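Local coordinates for uncharacterized protein (Bacteroides ovatus, PDB 4FXT) that is of unknown function but probably combines a transthyretin-like N-terminal domain with an E-set-like C-terminal domain, both rich in beta-sheet, at residues I80-T83 with V89-I92; T136-D141 with S194-V199; G182-S185 with E190-Y193. All coordinates share one frame; numbering follows the deposited sequence.

Interaction 1: I80-T83 with V89-I92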
loop_
_atom_site.group_PDB
_atom_site.type_symbol
_atom_site.label_atom_id
_atom_site.label_comp_id
_atom_site.label_asym_id
_atom_site.label_seq_id
_atom_site.Cartn_x
_atom_site.Cartn_y
_atom_site.Cartn_z
ATOM N N ILE A 80 -17.617 -6.811 -7.728
ATOM C CA ILE A 80 -16.839 -7.921 -8.264
ATOM C C ILE A 80 -17.475 -9.187 -7.751
ATOM O O ILE A 80 -17.539 -9.400 -6.541
ATOM C CB ILE A 80 -15.320 -7.820 -7.932
ATOM C CG1 ILE A 80 -14.688 -6.638 -8.685
ATOM C CG2 ILE A 80 -14.588 -9.114 -8.308
ATOM C CD1 ILE A 80 -13.262 -6.363 -8.389
ATOM N N TYR A 81 -17.964 -10.022 -8.676
ATOM C CA TYR A 81 -18.627 -11.270 -8.326
ATOM C C TYR A 81 -17.571 -12.355 -8.171
ATOM O O TYR A 81 -16.737 -12.566 -9.060
ATOM C CB TYR A 81 -19.679 -11.626 -9.376
ATOM C CG TYR A 81 -20.762 -10.565 -9.522
ATOM C CD1 TYR A 81 -20.609 -9.498 -10.406
ATOM C CD2 TYR A 81 -21.941 -10.636 -8.782
ATOM C CE1 TYR A 81 -21.593 -8.518 -10.536
ATOM C CE2 TYR A 81 -22.934 -9.663 -8.907
ATOM C CZ TYR A 81 -22.755 -8.605 -9.781
ATOM O OH TYR A 81 -23.745 -7.652 -9.900
ATOM N N ILE A 82 -17.561 -12.975 -6.983
ATOM C CA ILE A 82 -16.620 -14.015 -6.587
ATOM C C ILE A 82 -17.386 -15.248 -6.199
ATOM O O ILE A 82 -18.180 -15.197 -5.258
ATOM C CB ILE A 82 -15.708 -13.525 -5.411
ATOM C CG1 ILE A 82 -15.043 -12.140 -5.707
ATOM C CG2 ILE A 82 -14.682 -14.596 -4.996
ATOM C CD1 ILE A 82 -14.316 -11.476 -4.524
ATOM N N THR A 83 -17.135 -16.364 -6.887
ATOM C CA THR A 83 -17.776 -17.621 -6.530
ATOM C C THR A 83 -16.724 -18.441 -5.759
ATOM O O THR A 83 -15.657 -18.764 -6.294
ATOM C CB THR A 83 -18.356 -18.310 -7.768
ATOM O OG1 THR A 83 -19.347 -17.440 -8.321
ATOM C CG2 THR A 83 -19.023 -19.629 -7.445
ATOM N N VAL A 89 -8.803 -18.152 -4.746
ATOM C CA VAL A 89 -7.855 -17.046 -4.811
ATOM C C VAL A 89 -8.298 -16.118 -5.961
ATOM O O VAL A 89 -8.463 -16.569 -7.095
ATOM C CB VAL A 89 -6.365 -17.517 -4.944
ATOM C CG1 VAL A 89 -6.173 -18.581 -6.021
ATOM C CG2 VAL A 89 -5.422 -16.348 -5.166
ATOM N N GLN A 90 -8.523 -14.829 -5.654
ATOM C CA GLN A 90 -8.893 -13.851 -6.671
ATOM C C GLN A 90 -8.300 -12.482 -6.331
ATOM O O GLN A 90 -8.558 -11.917 -5.270
ATOM C CB GLN A 90 -10.419 -13.757 -6.842
ATOM C CG GLN A 90 -10.854 -12.875 -8.020
ATOM C CD GLN A 90 -12.320 -12.988 -8.361
ATOM O OE1 GLN A 90 -12.986 -13.995 -8.091
ATOM N NE2 GLN A 90 -12.822 -12.001 -9.086
ATOM N N ASP A 91 -7.491 -11.952 -7.246
ATOM C CA ASP A 91 -6.903 -10.635 -7.071
ATOM C C ASP A 91 -7.966 -9.584 -7.397
ATOM O O ASP A 91 -8.831 -9.818 -8.247
ATOM C CB ASP A 91 -5.638 -10.485 -7.935
ATOM C CG ASP A 91 -4.454 -11.376 -7.530
ATOM O OD1 ASP A 91 -4.453 -11.889 -6.388
ATOM O OD2 ASP A 91 -3.501 -11.510 -8.337
ATOM N N ILE A 92 -7.943 -8.456 -6.667
ATOM C CA ILE A 92 -8.924 -7.382 -6.837
ATOM C C ILE A 92 -8.254 -6.194 -7.527
ATOM O O ILE A 92 -7.438 -5.508 -6.914
ATOM C CB ILE A 92 -9.588 -6.959 -5.491
ATOM C CG1 ILE A 92 -10.187 -8.175 -4.741
ATOM C CG2 ILE A 92 -10.616 -5.840 -5.679
ATOM C CD1 ILE A 92 -11.279 -9.001 -5.509
#
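Q90 reaches out with an extended side chain and sets its terminal amide against I80 and I82, in a contact that closes one side of a beta-sandwich, consistent with the transthyretin-like class of this N-terminal domain. I80-T83 lies on the outermost strand 79-84 of an antiparallel sheet, whereas V89-I92 belongs to strand 88-93 of the other, mixed sheet. The two therefore meet through side chains, and each finds its backbone partners elsewhere: I80 and I82 with L64 and Y62, Q90 and I92 with T11, K13 and I15. Q90 carries its amide right up to strand 79-84 because CG is turned opposite the backbone N (chi1 -173°) and the chain runs straight beyond. There the two ends of the amide meet different isoleucines. NE2 comes to 3.5 Å from CG2 of I80, and OE1 approaches the branch of I82, 3.6 Å from its CG2. Glutamine suits this partly exposed position because its chain is long enough to span the gap between the strands, and its uncharged amide can rest against isoleucine methyls. Cutting Q90 back to an alanine would remove the amide, and would probably leave the CG2 methyls of I80 and I82 uncovered and a gap at the margin of the two sheets. Deeper in, the contact becomes wholly apolar, and beta-branched isoleucine offers each neighbour a separate methyl arm. I92 uses both: its CG2 meets CD1 of I80 at 3.8 Å, the two side chains passing at a slant, while its delta methyl turns to I82. L64 of strand 60-68 adjoins both I82 and I92, continuing the apolar layer. The side chains of I82 and I92 cross at roughly a right angle and touch at their ends, CD1 of I82 lying 4.0 Å from CD1 of I92.

Interaction 2: T136-D141 with S194-V199. With EDO (1,2-ethanediol), chain O.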
loop_
_atom_site.group_PDB
_atom_site.type_symbol
_atom_site.label_atom_id
_atom_site.label_comp_id
_atom_site.label_asym_id
_atom_site.label_seq_id
_atom_site.Cartn_x
_atom_site.Cartn_y
_atom_site.Cartn_z
ATOM N N THR A 136 11.629 0.498 12.570
ATOM C CA THR A 136 12.375 -0.608 13.185
ATOM C C THR A 136 11.803 -1.955 12.674
ATOM O O THR A 136 12.559 -2.913 12.468
ATOM C CB THR A 136 12.369 -0.542 14.735
ATOM O OG1 THR A 136 11.043 -0.634 15.206
ATOM C CG2 THR A 136 12.949 0.736 15.293
ATOM N N GLY A 137 10.478 -1.984 12.455
ATOM C CA GLY A 137 9.739 -3.160 12.023
ATOM C C GLY A 137 9.191 -3.139 10.613
ATOM O O GLY A 137 9.031 -2.083 10.018
ATOM N N ILE A 138 8.822 -4.326 10.108
ATOM C CA ILE A 138 8.262 -4.607 8.787
ATOM C C ILE A 138 7.051 -3.651 8.544
ATOM O O ILE A 138 6.872 -3.224 7.421
ATOM C CB ILE A 138 7.896 -6.145 8.631
ATOM C CG1 ILE A 138 7.310 -6.533 7.257
ATOM C CG2 ILE A 138 7.056 -6.671 9.725
ATOM C CD1 ILE A 138 8.242 -6.249 5.935
ATOM N N LEU A 139 6.331 -3.220 9.568
ATOM C CA LEU A 139 5.252 -2.237 9.405
ATOM C C LEU A 139 5.787 -0.841 9.579
ATOM O O LEU A 139 6.072 -0.405 10.683
ATOM C CB LEU A 139 4.095 -2.471 10.398
ATOM C CG LEU A 139 3.417 -3.835 10.457
ATOM C CD1 LEU A 139 2.187 -3.717 11.310
ATOM C CD2 LEU A 139 2.980 -4.319 9.090
ATOM N N THR A 140 5.939 -0.136 8.487
ATOM C CA THR A 140 6.438 1.253 8.448
ATOM C C THR A 140 5.463 2.022 7.563
ATOM O O THR A 140 5.041 1.528 6.506
ATOM C CB THR A 140 7.904 1.277 7.968
ATOM O OG1 THR A 140 8.695 0.506 8.859
ATOM C CG2 THR A 140 8.479 2.656 7.916
ATOM N N ASP A 141 5.042 3.187 8.036
ATOM C CA ASP A 141 4.084 4.040 7.334
ATOM C C ASP A 141 4.140 5.455 7.914
ATOM O O ASP A 141 5.027 5.773 8.700
ATOM C CB ASP A 141 2.676 3.442 7.419
ATOM C CG ASP A 141 2.275 2.980 8.814
ATOM O OD1 ASP A 141 1.976 3.850 9.660
ATOM O OD2 ASP A 141 2.142 1.733 9.019
ATOM N N SER A 194 4.982 2.144 -1.371
ATOM C CA SER A 194 5.881 1.173 -1.958
ATOM C C SER A 194 5.895 -0.021 -1.065
ATOM O O SER A 194 5.298 0.020 0.021
ATOM C CB SER A 194 7.265 1.788 -2.105
ATOM O OG SER A 194 7.790 2.005 -0.805
ATOM N N GLN A 195 6.665 -1.042 -1.417
ATOM C CA GLN A 195 6.780 -2.156 -0.509
ATOM C C GLN A 195 7.717 -1.759 0.643
ATOM O O GLN A 195 8.563 -0.874 0.450
ATOM C CB GLN A 195 7.254 -3.415 -1.251
ATOM C CG GLN A 195 6.126 -4.070 -2.081
ATOM C CD GLN A 195 4.906 -4.566 -1.268
ATOM O OE1 GLN A 195 5.043 -5.255 -0.229
ATOM N NE2 GLN A 195 3.683 -4.271 -1.759
ATOM N N SER A 196 7.490 -2.332 1.868
ATOM C CA SER A 196 8.388 -2.102 3.005
ATOM C C SER A 196 9.607 -2.982 2.787
ATOM O O SER A 196 9.456 -4.189 2.752
ATOM C CB SER A 196 7.695 -2.369 4.321
ATOM O OG SER A 196 8.584 -2.145 5.402
ATOM N N ILE A 197 10.760 -2.359 2.487
ATOM C CA ILE A 197 11.996 -3.022 2.093
ATOM C C ILE A 197 13.037 -2.953 3.198
ATOM O O ILE A 197 13.368 -1.870 3.694
ATOM C CB ILE A 197 12.533 -2.347 0.789
ATOM C CG1 ILE A 197 11.473 -2.471 -0.338
ATOM C CG2 ILE A 197 13.902 -2.938 0.377
ATOM C CD1 ILE A 197 11.816 -1.786 -1.577
ATOM N N LYS A 198 13.586 -4.135 3.532
ATOM C CA LYS A 198 14.667 -4.255 4.506
ATOM C C LYS A 198 15.956 -3.686 3.924
ATOM O O LYS A 198 16.290 -3.956 2.757
ATOM C CB LYS A 198 14.876 -5.702 4.939
ATOM C CG LYS A 198 15.831 -5.785 6.119
ATOM C CD LYS A 198 16.527 -7.124 6.329
ATOM C CE LYS A 198 15.694 -8.283 6.754
ATOM N NZ LYS A 198 16.615 -9.400 7.124
ATOM N N VAL A 199 16.660 -2.876 4.726
ATOM C CA VAL A 199 17.913 -2.227 4.339
ATOM C C VAL A 199 18.965 -2.579 5.367
ATOM O O VAL A 199 18.813 -2.201 6.533
ATOM C CB VAL A 199 17.756 -0.692 4.189
ATOM C CG1 VAL A 199 19.051 -0.039 3.725
ATOM C CG2 VAL A 199 16.616 -0.335 3.261
HETATM C C1 EDO O . 7.893 1.265 12.621
HETATM O O1 EDO O . 8.072 -0.148 12.813
HETATM C C2 EDO O . 8.386 2.147 13.817
HETATM O O2 EDO O . 9.804 2.158 13.957
#
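The hydroxyl of S196 donates its proton to the carbonyl oxygen of I138, with OG 2.9 Å from that O. OG stands anti to the backbone N of S196 (chi1 180°), which sends it toward the loop, and it reaches the carbonyl from 30° off its plane. A small serine suits this place, since it can bond to a backbone carbonyl passing close by. Alongside, CD1 of I138 lies 4.0 Å from O of S196. The setting is consistent with a beta-sandwich of the E-set class, on whose flank the loop following strand 127-135 folds over strand 192-200, outermost in its sheet. Y178, on the adjoining strand 176-185, touches I138, T140 and S196 together, and R180 binds O of T140 through NH1 and O of S194 through NE. Within the loop, T140 OG1 donates to O of G137 at 2.9 Å, almost in line with the carbonyl bond (175°). A 1,2-ethanediol, probably from the crystallisation liquor, occupies the loop's other flank. Its O1 accepts from N of G137 at 3.0 Å and donates to O of L139. The diol's O2 accepts from N of T136 at 2.8 Å.

Interaction 3: G182-S185 with E190-Y193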
loop_
_atom_site.group_PDB
_atom_site.type_symbol
_atom_site.label_atom_id
_atom_site.label_comp_id
_atom_site.label_asym_id
_atom_site.label_seq_id
_atom_site.Cartn_x
_atom_site.Cartn_y
_atom_site.Cartn_z
ATOM N N GLY A 182 5.912 6.795 0.385
ATOM C CA GLY A 182 4.469 7.012 0.376
ATOM C C GLY A 182 4.073 8.251 -0.378
ATOM O O GLY A 182 4.748 9.261 -0.264
ATOM N N VAL A 183 2.993 8.213 -1.149
ATOM C CA VAL A 183 2.490 9.429 -1.830
ATOM C C VAL A 183 1.018 9.608 -1.423
ATOM O O VAL A 183 0.248 8.655 -1.533
ATOM C CB VAL A 183 2.680 9.456 -3.389
ATOM C CG1 VAL A 183 2.136 8.201 -4.049
ATOM C CG2 VAL A 183 2.058 10.690 -4.022
ATOM N N LYS A 184 0.646 10.821 -0.932
ATOM C CA LYS A 184 -0.733 11.141 -0.543
ATOM C C LYS A 184 -1.379 12.121 -1.517
ATOM O O LYS A 184 -0.762 13.127 -1.881
ATOM C CB LYS A 184 -0.804 11.721 0.861
ATOM C CG LYS A 184 -2.253 11.763 1.315
ATOM C CD LYS A 184 -2.471 12.413 2.630
ATOM C CE LYS A 184 -3.924 12.411 2.961
ATOM N NZ LYS A 184 -4.718 13.167 1.994
ATOM N N SER A 185 -2.626 11.827 -1.932
ATOM C CA SER A 185 -3.446 12.688 -2.811
ATOM C C SER A 185 -4.517 13.384 -2.005
ATOM O O SER A 185 -4.724 13.037 -0.844
ATOM C CB SER A 185 -4.090 11.886 -3.935
ATOM O OG SER A 185 -5.108 11.035 -3.436
ATOM N N GLU A 190 -5.505 8.459 3.107
ATOM C CA GLU A 190 -4.408 7.529 3.224
ATOM C C GLU A 190 -3.351 7.741 2.160
ATOM O O GLU A 190 -3.652 8.113 1.042
ATOM C CB GLU A 190 -5.008 6.099 3.075
ATOM C CG GLU A 190 -4.276 5.014 3.821
ATOM C CD GLU A 190 -4.265 5.267 5.314
ATOM O OE1 GLU A 190 -5.275 5.746 5.900
ATOM O OE2 GLU A 190 -3.213 4.942 5.904
ATOM N N TYR A 191 -2.112 7.423 2.506
ATOM C CA TYR A 191 -1.029 7.383 1.557
ATOM C C TYR A 191 -1.056 6.086 0.796
ATOM O O TYR A 191 -1.509 5.060 1.320
ATOM C CB TYR A 191 0.343 7.540 2.254
ATOM C CG TYR A 191 0.797 8.921 2.659
ATOM C CD1 TYR A 191 0.220 9.573 3.743
ATOM C CD2 TYR A 191 1.919 9.503 2.076
ATOM C CE1 TYR A 191 0.651 10.832 4.147
ATOM C CE2 TYR A 191 2.382 10.756 2.489
ATOM C CZ TYR A 191 1.749 11.410 3.539
ATOM O OH TYR A 191 2.187 12.635 3.981
ATOM N N CYS A 192 -0.500 6.098 -0.394
ATOM C CA CYS A 192 -0.240 4.907 -1.156
ATOM C C CYS A 192 1.245 4.658 -1.078
ATOM O O CYS A 192 2.029 5.588 -1.282
ATOM C CB CYS A 192 -0.745 4.996 -2.588
ATOM S SG CYS A 192 -0.346 3.523 -3.576
ATOM N N TYR A 193 1.643 3.438 -0.734
ATOM C CA TYR A 193 3.039 3.150 -0.485
ATOM C C TYR A 193 3.653 2.121 -1.398
ATOM O O TYR A 193 2.992 1.298 -2.042
ATOM C CB TYR A 193 3.193 2.600 0.950
ATOM C CG TYR A 193 2.702 3.489 2.075
ATOM C CD1 TYR A 193 1.369 3.452 2.490
ATOM C CD2 TYR A 193 3.585 4.294 2.788
ATOM C CE1 TYR A 193 0.919 4.246 3.540
ATOM C CE2 TYR A 193 3.148 5.089 3.844
ATOM C CZ TYR A 193 1.820 5.048 4.227
ATOM O OH TYR A 193 1.423 5.824 5.288
#
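V183 and C192 face each other as an antiparallel hydrogen-bonded pair, each giving its amide to the other's carbonyl. N of V183 lies 2.8 Å from O of C192, with the donor in the carbonyl plane; the return bond, from N of C192 to O of V183, spans 2.9 Å and is straight at hydrogen. Next to this pair, G182 and Y193 form a non-hydrogen-bonded pair, where CA of G182 makes a CA-H...O contact of 3.3 Å with O of C192. Having no side chain, G182 leaves room for two tyrosines: CD2 of Y193 lies 3.7 Å from its CA, and the edge of the Y191 ring meets its carbonyl carbon. K184 packs on the face of that ring in a CH-pi contact, CB standing 3.4 Å from the centroid, directly over the centre. Lysine serves well here because its methylenes cover the aromatic ring while the chain carries its charge onward. Its end bends at the last torsion (chi4 -62°), taking NZ to O of S185, to O of S188 and into a salt bridge with E128. The hydroxyl of Y191 is held by N129, that of Y193 by the amide of E142, and E190, whose CB is turned away from strand 176-185, forms a salt bridge through OE2 with NE of R24 in the N-terminal family region. V183 and C192 direct their side chains to the face of the sheet opposite that of Y193, where V183 packs on F98 and V100 of strand 98-108. This is the turn end of an antiparallel beta hairpin, strands 176-185 and 192-200, in a domain consistent with the E-set class of beta-sandwiches.

How the interactions relate
Interaction 1 comes first along the chain and belongs to the N-terminal family region, where it ties two sheets together. Its centre lies about 28 Å from that of interaction 2 and 25 Å from that of interaction 3, with no direct touch. The other two share the C-terminal region and the edge strand 192-200, which pairs with 176-185; their centres are about 15 Å apart. In sequence, interaction 3 falls between the two segments of interaction 2: the hairpin turns back, and its second strand runs on to meet the earlier loop. CB of D141 lies 3.4 Å from OH of Y193, so the hairpin and the loop abut at this point.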